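Local structure of levoglucosan dehydrogenase (6A3F) at residues A135-D138 with A139-K143; V307-Y310 with E311-D314; L351-G354 with Y355-K359. The protein catalyses the NAD(+)-dependent oxidation of levoglucosan to 3-dehydrolevoglucosan, as a homotetrameric member of the Gfo/Idh/MocA family. One frame throughout, in Å; residues are numbered along the deposited sequence.

All three contacts are local, within continuous chain. Interaction 1 is the C-terminal turns of a Rossmann-domain helix: partly buried, with an aromatic-aliphatic contact and an exposed, salt-bridged Lys141, and no other subunit touching it. Interactions 2 and 3 are buried and lie on the other side of the chain's centre, their centres about 12 Å apart. Interaction 2 turns the chain between two sheet strands, combining an Asx turn with an arginine over a tyrosine ring; interaction 3 starts the helix carrying Tyr355 and rests on a carboxylate taking a backbone N-H. These two join directly: Asp314 OD1 takes up Ile353 N and Arg313 NH1 reaches Ile353 O, both probable hydrogen bonds, and both contacts border the second subunit.

Interaction 1: residues A135-D138 with A139-K143; sequences AMYD and AVKDK
Lys141 lays its aliphatic chain over one face of the Tyr137 ring and carries its ammonium on to Asp138. Lys141 CB comes within 3.7 Å of Tyr137 CE1, and the Lys141 CD methylene stands 4.0 Å from the Tyr137 ring centroid, 23° off the normal, a CH-pi contact displaced toward the rim. The two side chains cross at about a right angle. The torsions of Lys141 make this possible: CG sits between the backbone N and the carbonyl carbon (chi1 78°), less usual in a helix, and the chain then runs extended back along the preceding turn. Tyr137 has CG anti to its own N (chi1 173°), which turns the ring to lie beneath the lysine methylenes. Asp138 lies alongside Lys141 and points the same way; its OD1 receives NZ of Lys141 in a salt bridge of 3.0 Å, entered from above the carboxylate plane. OD2 of Asp138 pairs with Lys134, so the carboxylate sits between two lysines. At the backbone, Tyr137 O accepts both Lys141 N at 2.9 Å and Val140 N at 3.0 Å, while Val140 N makes a weak bond to Met136 O; this mixed pattern marks the last turn of helix 130-141, within the beta-alpha-beta unit of strands 119-122 and 147-149. Just beyond, Lys143 folds back to place NZ 3.0 Å from Ala139 O. Met136 and Val140 pack on helix 106-115, Met136 touching His106 of the NADH site. Flanked by two ammonium groups, the Asp138 carboxylate would be expected to stay ionised, and Lys141 combines a nonpolar stem with a paired charge.

Interaction 2: residues V307-Y310 with E311-D314; sequences VFNY and ERRD
Asn309 OD1 accepts the backbone N of Glu311 at 2.9 Å, while Asn309 O accepts Arg312 N, also at 2.9 Å, so one residue at the end of strand 304-309 holds the turn by side chain and main chain. The first bond makes an Asx turn, the second closes a type I-like beta turn over residues 309-312. The Asx donor stands above the amide plane rather than on a lone pair. With CG anti to the backbone N (chi1 167°), the Asn309 amide swings over the turn, where OD1 lies against Glu311 CB. Asn309 ND2 donates to a water 3.0 Å away, and that water donates to Glu311 OE1 at 2.6 Å; Glu311 OE2 takes the backbone N of Asn292 and Asn293. Beyond the turn, Arg313 bends back at chi3 (68°) over one face of the Tyr310 ring. Arg313 NE lies 3.2 Å from Tyr310 CZ, and Arg313 CB adds a CH-pi contact 4.1 Å from the Tyr310 ring centroid. The guanidinium is tilted 56° to the ring and gives an off-centre cation-pi contact, its NH2 making a weak bond of 3.1 Å to Tyr310 O. Arg313 also pairs with Asp314 of the second subunit and Arg312 with Glu315 there, while the Tyr310 ring meets the levoglucosan-binding Tyr153 of its own chain edge-to-face. Arg313 thus packs on Tyr310, whose hydroxyl bonds to Leu351 O of the second subunit; the buried arginine charge is probably balanced across that boundary, which places the turn at the interface and, next to Tyr153, beside the substrate pocket.

Interaction 3: residues L351-G354 with Y355-K359; sequences LGIG and YGETK
This is a side-chain-to-backbone contact where the loop that follows strand 330-334 enters helix 355-371, in a buried region bordering the second subunit. Glu357 reaches back along the chain, and its OE1 accepts Gly354 N at 2.9 Å with an N-H...O angle of 147°, the donor standing above the carboxylate plane. The carboxylate gets there by a bend at chi2 (90°) after CG leaves beside the backbone N. In the reverse direction Gly354 O receives Glu357 N, weakly, at 3.4 Å. The arrangement resembles one half of a capping box: the glutamate carboxylate takes the N-H three residues earlier, but the return bond is a weak main-chain one, glycine having no side chain to offer. Glu357 OE2 is taken up by Trp346 NE1 of the same chain, so both carboxylate oxygens have donors. Ile353 CG2 also packs against Glu357 CB at 4.1 Å. Within the first turn Thr358 OG1 donates to Tyr355 O at 2.7 Å, in the carbonyl plane, and is also bonded by Asn152, an NADH-binding residue. Tyr355, which itself binds NADH, has CG anti to the backbone N, which carries its ring away from the loop to touch Met34 and Asn152 of the same site, while Trp346 of the second subunit meets that ring with planes at about 60°.

Interaction 1: residues A135-D138 with A139-K143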
loop_
_atom_site.group_PDB
_atom_site.type_symbol
_atom_site.label_atom_id
_atom_site.label_comp_id
_atom_site.label_asym_id
_atom_site.label_seq_id
_atom_site.Cartn_x
_atom_site.Cartn_y
_atom_site.Cartn_z
ATOM N N ALA B 135 -36.398 25.620 -2.712
ATOM C CA ALA B 135 -37.554 25.777 -1.871
ATOM C C ALA B 135 -37.201 25.385 -0.438
ATOM O O ALA B 135 -37.662 25.999 0.517
ATOM C CB ALA B 135 -38.701 24.943 -2.398
ATOM N N MET B 136 -36.378 24.360 -0.260
ATOM C CA MET B 136 -35.975 23.971 1.125
ATOM C C MET B 136 -35.091 25.049 1.759
ATOM O O MET B 136 -35.268 25.496 2.927
ATOM C CB MET B 136 -35.247 22.618 1.109
ATOM C CG MET B 136 -36.148 21.485 0.715
ATOM S SD MET B 136 -35.238 19.943 0.293
ATOM C CE MET B 136 -34.647 19.527 1.938
ATOM N N TYR B 137 -34.126 25.467 0.991
ATOM C CA TYR B 137 -33.252 26.512 1.461
ATOM C C TYR B 137 -34.072 27.767 1.833
ATOM O O TYR B 137 -33.912 28.343 2.931
ATOM C CB TYR B 137 -32.234 26.794 0.370
ATOM C CG TYR B 137 -31.367 27.969 0.665
ATOM C CD1 TYR B 137 -30.646 28.012 1.845
ATOM C CD2 TYR B 137 -31.279 29.028 -0.220
ATOM C CE1 TYR B 137 -29.844 29.093 2.140
ATOM C CE2 TYR B 137 -30.487 30.125 0.074
ATOM C CZ TYR B 137 -29.763 30.143 1.248
ATOM O OH TYR B 137 -28.985 31.222 1.553
ATOM N N ASP B 138 -34.972 28.176 0.910
ATOM C CA ASP B 138 -35.793 29.389 1.186
ATOM C C ASP B 138 -36.630 29.228 2.465
ATOM O O ASP B 138 -36.780 30.164 3.243
ATOM C CB ASP B 138 -36.659 29.703 -0.014
ATOM C CG ASP B 138 -35.909 30.301 -1.159
ATOM O OD1 ASP B 138 -34.754 30.828 -0.997
ATOM O OD2 ASP B 138 -36.499 30.245 -2.269
ATOM N N ALA B 139 -37.108 28.034 2.740
ATOM C CA ALA B 139 -37.927 27.802 3.906
ATOM C C ALA B 139 -37.131 27.947 5.205
ATOM O O ALA B 139 -37.736 28.131 6.252
ATOM C CB ALA B 139 -38.527 26.432 3.817
ATOM N N VAL B 140 -35.806 27.725 5.187
ATOM C CA VAL B 140 -35.082 27.671 6.465
ATOM C C VAL B 140 -34.235 28.920 6.630
ATOM O O VAL B 140 -33.902 29.306 7.741
ATOM C CB VAL B 140 -34.176 26.430 6.577
ATOM C CG1 VAL B 140 -34.958 25.142 6.379
ATOM C CG2 VAL B 140 -32.966 26.530 5.645
ATOM N N LYS B 141 -33.840 29.507 5.538
ATOM C CA LYS B 141 -32.730 30.426 5.595
ATOM C C LYS B 141 -33.038 31.622 6.503
ATOM O O LYS B 141 -32.112 32.246 6.974
ATOM C CB LYS B 141 -32.343 30.869 4.183
ATOM C CG LYS B 141 -33.226 31.919 3.541
ATOM C CD LYS B 141 -32.992 32.110 2.071
ATOM C CE LYS B 141 -34.070 32.985 1.452
ATOM N NZ LYS B 141 -33.717 33.394 0.073
ATOM N N ASP B 142 -34.309 31.951 6.734
ATOM C CA ASP B 142 -34.658 33.110 7.527
ATOM C C ASP B 142 -35.175 32.746 8.876
ATOM O O ASP B 142 -35.470 33.632 9.655
ATOM C CB ASP B 142 -35.718 33.913 6.793
ATOM C CG ASP B 142 -35.296 34.226 5.391
ATOM O OD1 ASP B 142 -34.212 34.851 5.242
ATOM O OD2 ASP B 142 -36.016 33.816 4.443
ATOM N N LYS B 143 -35.301 31.456 9.168
ATOM C CA LYS B 143 -35.800 31.006 10.479
ATOM C C LYS B 143 -34.638 30.958 11.470
ATOM O O LYS B 143 -33.465 30.998 11.067
ATOM C CB LYS B 143 -36.445 29.624 10.389
ATOM C CG LYS B 143 -37.625 29.496 9.438
ATOM C CD LYS B 143 -38.827 30.308 9.821
ATOM C CE LYS B 143 -40.059 29.870 9.056
ATOM N NZ LYS B 143 -39.791 29.829 7.600
#

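Interaction 2: residues V307-Y310 with E311-D314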
loop_
_atom_site.group_PDB
_atom_site.type_symbol
_atom_site.label_atom_id
_atom_site.label_comp_id
_atom_site.label_asym_id
_atom_site.label_seq_id
_atom_site.Cartn_x
_atom_site.Cartn_y
_atom_site.Cartn_z
ATOM N N VAL B 307 -3.444 13.376 -0.208
ATOM C CA VAL B 307 -4.178 12.278 -0.840
ATOM C C VAL B 307 -4.985 11.584 0.250
ATOM O O VAL B 307 -4.470 11.346 1.363
ATOM C CB VAL B 307 -3.205 11.299 -1.539
ATOM C CG1 VAL B 307 -3.898 9.996 -1.952
ATOM C CG2 VAL B 307 -2.548 11.968 -2.731
ATOM N N PHE B 308 -6.220 11.194 -0.058
ATOM C CA PHE B 308 -7.090 10.544 0.904
ATOM C C PHE B 308 -7.828 9.413 0.188
ATOM O O PHE B 308 -8.141 9.543 -0.995
ATOM C CB PHE B 308 -8.146 11.505 1.469
ATOM C CG PHE B 308 -9.218 10.876 2.324
ATOM C CD1 PHE B 308 -8.921 10.373 3.586
ATOM C CD2 PHE B 308 -10.534 10.825 1.897
ATOM C CE1 PHE B 308 -9.894 9.775 4.364
ATOM C CE2 PHE B 308 -11.510 10.262 2.708
ATOM C CZ PHE B 308 -11.200 9.759 3.938
ATOM N N ASN B 309 -8.091 8.344 0.932
ATOM C CA ASN B 309 -8.826 7.140 0.490
ATOM C C ASN B 309 -9.696 6.654 1.659
ATOM O O ASN B 309 -9.189 6.129 2.660
ATOM C CB ASN B 309 -7.888 6.045 -0.002
ATOM C CG ASN B 309 -8.524 4.678 -0.175
ATOM O OD1 ASN B 309 -9.753 4.583 -0.277
ATOM N ND2 ASN B 309 -7.700 3.630 -0.353
ATOM N N TYR B 310 -11.012 6.845 1.543
ATOM C CA TYR B 310 -11.944 6.469 2.584
ATOM C C TYR B 310 -11.925 4.947 2.865
ATOM O O TYR B 310 -12.249 4.525 3.970
ATOM C CB TYR B 310 -13.388 6.916 2.290
ATOM C CG TYR B 310 -14.295 6.607 3.442
ATOM C CD1 TYR B 310 -14.428 7.492 4.498
ATOM C CD2 TYR B 310 -15.000 5.416 3.504
ATOM C CE1 TYR B 310 -15.207 7.193 5.601
ATOM C CE2 TYR B 310 -15.717 5.061 4.631
ATOM C CZ TYR B 310 -15.854 5.971 5.664
ATOM O OH TYR B 310 -16.612 5.664 6.732
ATOM N N GLU B 311 -11.567 4.104 1.916
ATOM C CA GLU B 311 -11.457 2.661 2.237
ATOM C C GLU B 311 -10.365 2.421 3.305
ATOM O O GLU B 311 -10.358 1.339 3.963
ATOM C CB GLU B 311 -11.174 1.836 0.994
ATOM C CG GLU B 311 -12.344 1.887 0.007
ATOM C CD GLU B 311 -12.338 0.878 -1.136
ATOM O OE1 GLU B 311 -11.246 0.509 -1.580
ATOM O OE2 GLU B 311 -13.468 0.422 -1.553
ATOM N N ARG B 312 -9.434 3.383 3.425
ATOM C CA ARG B 312 -8.415 3.430 4.486
ATOM C C ARG B 312 -8.542 4.764 5.260
ATOM O O ARG B 312 -7.589 5.594 5.342
ATOM C CB ARG B 312 -7.052 3.268 3.837
ATOM C CG ARG B 312 -6.739 1.875 3.320
ATOM C CD ARG B 312 -5.446 1.832 2.541
ATOM N NE ARG B 312 -5.248 0.449 2.099
ATOM C CZ ARG B 312 -4.286 0.074 1.276
ATOM N NH1 ARG B 312 -3.600 1.008 0.632
ATOM N NH2 ARG B 312 -4.017 -1.209 1.068
ATOM N N ARG B 313 -9.705 4.965 5.827
ATOM C CA ARG B 313 -10.106 6.307 6.302
ATOM C C ARG B 313 -9.279 6.808 7.505
ATOM O O ARG B 313 -9.272 8.018 7.730
ATOM C CB ARG B 313 -11.581 6.344 6.714
ATOM C CG ARG B 313 -11.946 5.574 7.968
ATOM C CD ARG B 313 -13.379 5.116 7.967
ATOM N NE ARG B 313 -13.530 4.102 6.940
ATOM C CZ ARG B 313 -12.988 2.886 7.030
ATOM N NH1 ARG B 313 -12.723 2.374 8.226
ATOM N NH2 ARG B 313 -12.811 2.171 5.919
ATOM N N ASP B 314 -8.617 5.923 8.228
ATOM C CA ASP B 314 -7.759 6.337 9.325
ATOM C C ASP B 314 -6.523 7.113 8.901
ATOM O O ASP B 314 -5.869 7.738 9.766
ATOM C CB ASP B 314 -7.292 5.138 10.158
ATOM C CG ASP B 314 -8.447 4.426 10.875
ATOM O OD1 ASP B 314 -8.897 4.936 11.910
ATOM O OD2 ASP B 314 -8.863 3.332 10.389
HETATM O O HOH W 1 -8.660 0.854 -1.173
#

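Interaction 3: residues L351-G354 with Y355-K359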
loop_
_atom_site.group_PDB
_atom_site.type_symbol
_atom_site.label_atom_id
_atom_site.label_comp_id
_atom_site.label_asym_id
_atom_site.label_seq_id
_atom_site.Cartn_x
_atom_site.Cartn_y
_atom_site.Cartn_z
ATOM N N LEU B 351 -6.796 3.082 16.523
ATOM C CA LEU B 351 -7.679 2.251 17.251
ATOM C C LEU B 351 -8.880 1.882 16.384
ATOM O O LEU B 351 -9.412 0.779 16.521
ATOM C CB LEU B 351 -8.139 2.885 18.563
ATOM C CG LEU B 351 -8.455 1.838 19.613
ATOM C CD1 LEU B 351 -7.160 1.296 20.205
ATOM C CD2 LEU B 351 -9.437 2.326 20.648
ATOM N N GLY B 352 -9.252 2.788 15.492
ATOM C CA GLY B 352 -10.093 2.446 14.318
ATOM C C GLY B 352 -11.310 3.342 14.235
ATOM O O GLY B 352 -12.145 3.327 15.155
ATOM N N ILE B 353 -11.351 4.138 13.177
ATOM C CA ILE B 353 -12.505 4.961 12.784
ATOM C C ILE B 353 -13.313 4.148 11.751
ATOM O O ILE B 353 -12.768 3.706 10.774
ATOM C CB ILE B 353 -12.020 6.289 12.178
ATOM C CG1 ILE B 353 -11.169 7.130 13.145
ATOM C CG2 ILE B 353 -13.182 7.080 11.602
ATOM C CD1 ILE B 353 -11.887 7.561 14.402
ATOM N N GLY B 354 -14.604 3.980 12.003
ATOM C CA GLY B 354 -15.576 3.496 11.022
ATOM C C GLY B 354 -16.625 4.552 10.671
ATOM O O GLY B 354 -16.517 5.768 10.955
ATOM N N TYR B 355 -17.661 4.097 9.997
ATOM C CA TYR B 355 -18.681 4.984 9.487
ATOM C C TYR B 355 -19.373 5.715 10.641
ATOM O O TYR B 355 -19.727 6.847 10.506
ATOM C CB TYR B 355 -19.729 4.167 8.727
ATOM C CG TYR B 355 -20.824 4.977 8.066
ATOM C CD1 TYR B 355 -20.634 5.557 6.817
ATOM C CD2 TYR B 355 -22.037 5.186 8.703
ATOM C CE1 TYR B 355 -21.618 6.349 6.251
ATOM C CE2 TYR B 355 -23.040 5.956 8.131
ATOM C CZ TYR B 355 -22.839 6.528 6.890
ATOM O OH TYR B 355 -23.868 7.230 6.312
ATOM N N GLY B 356 -19.606 4.997 11.728
ATOM C CA GLY B 356 -20.350 5.497 12.858
ATOM C C GLY B 356 -19.735 6.758 13.432
ATOM O O GLY B 356 -20.470 7.702 13.768
ATOM N N GLU B 357 -18.398 6.792 13.539
ATOM C CA GLU B 357 -17.735 7.981 14.133
ATOM C C GLU B 357 -18.043 9.239 13.305
ATOM O O GLU B 357 -18.178 10.309 13.899
ATOM C CB GLU B 357 -16.222 7.769 14.288
ATOM C CG GLU B 357 -15.899 6.815 15.422
ATOM C CD GLU B 357 -15.808 5.333 15.055
ATOM O OE1 GLU B 357 -16.382 4.917 14.027
ATOM O OE2 GLU B 357 -15.128 4.588 15.769
ATOM N N THR B 358 -18.185 9.120 11.988
ATOM C CA THR B 358 -18.502 10.294 11.175
ATOM C C THR B 358 -19.889 10.822 11.558
ATOM O O THR B 358 -20.107 12.028 11.692
ATOM C CB THR B 358 -18.408 10.020 9.670
ATOM O OG1 THR B 358 -19.507 9.222 9.197
ATOM C CG2 THR B 358 -17.075 9.395 9.330
ATOM N N LYS B 359 -20.807 9.907 11.786
ATOM C CA LYS B 359 -22.179 10.314 12.200
ATOM C C LYS B 359 -22.190 10.878 13.631
ATOM O O LYS B 359 -22.994 11.789 13.938
ATOM C CB LYS B 359 -23.149 9.136 12.080
ATOM C CG LYS B 359 -23.340 8.565 10.683
ATOM C CD LYS B 359 -23.915 9.565 9.672
ATOM C CE LYS B 359 -25.391 9.876 9.898
ATOM N NZ LYS B 359 -25.804 10.976 9.002
#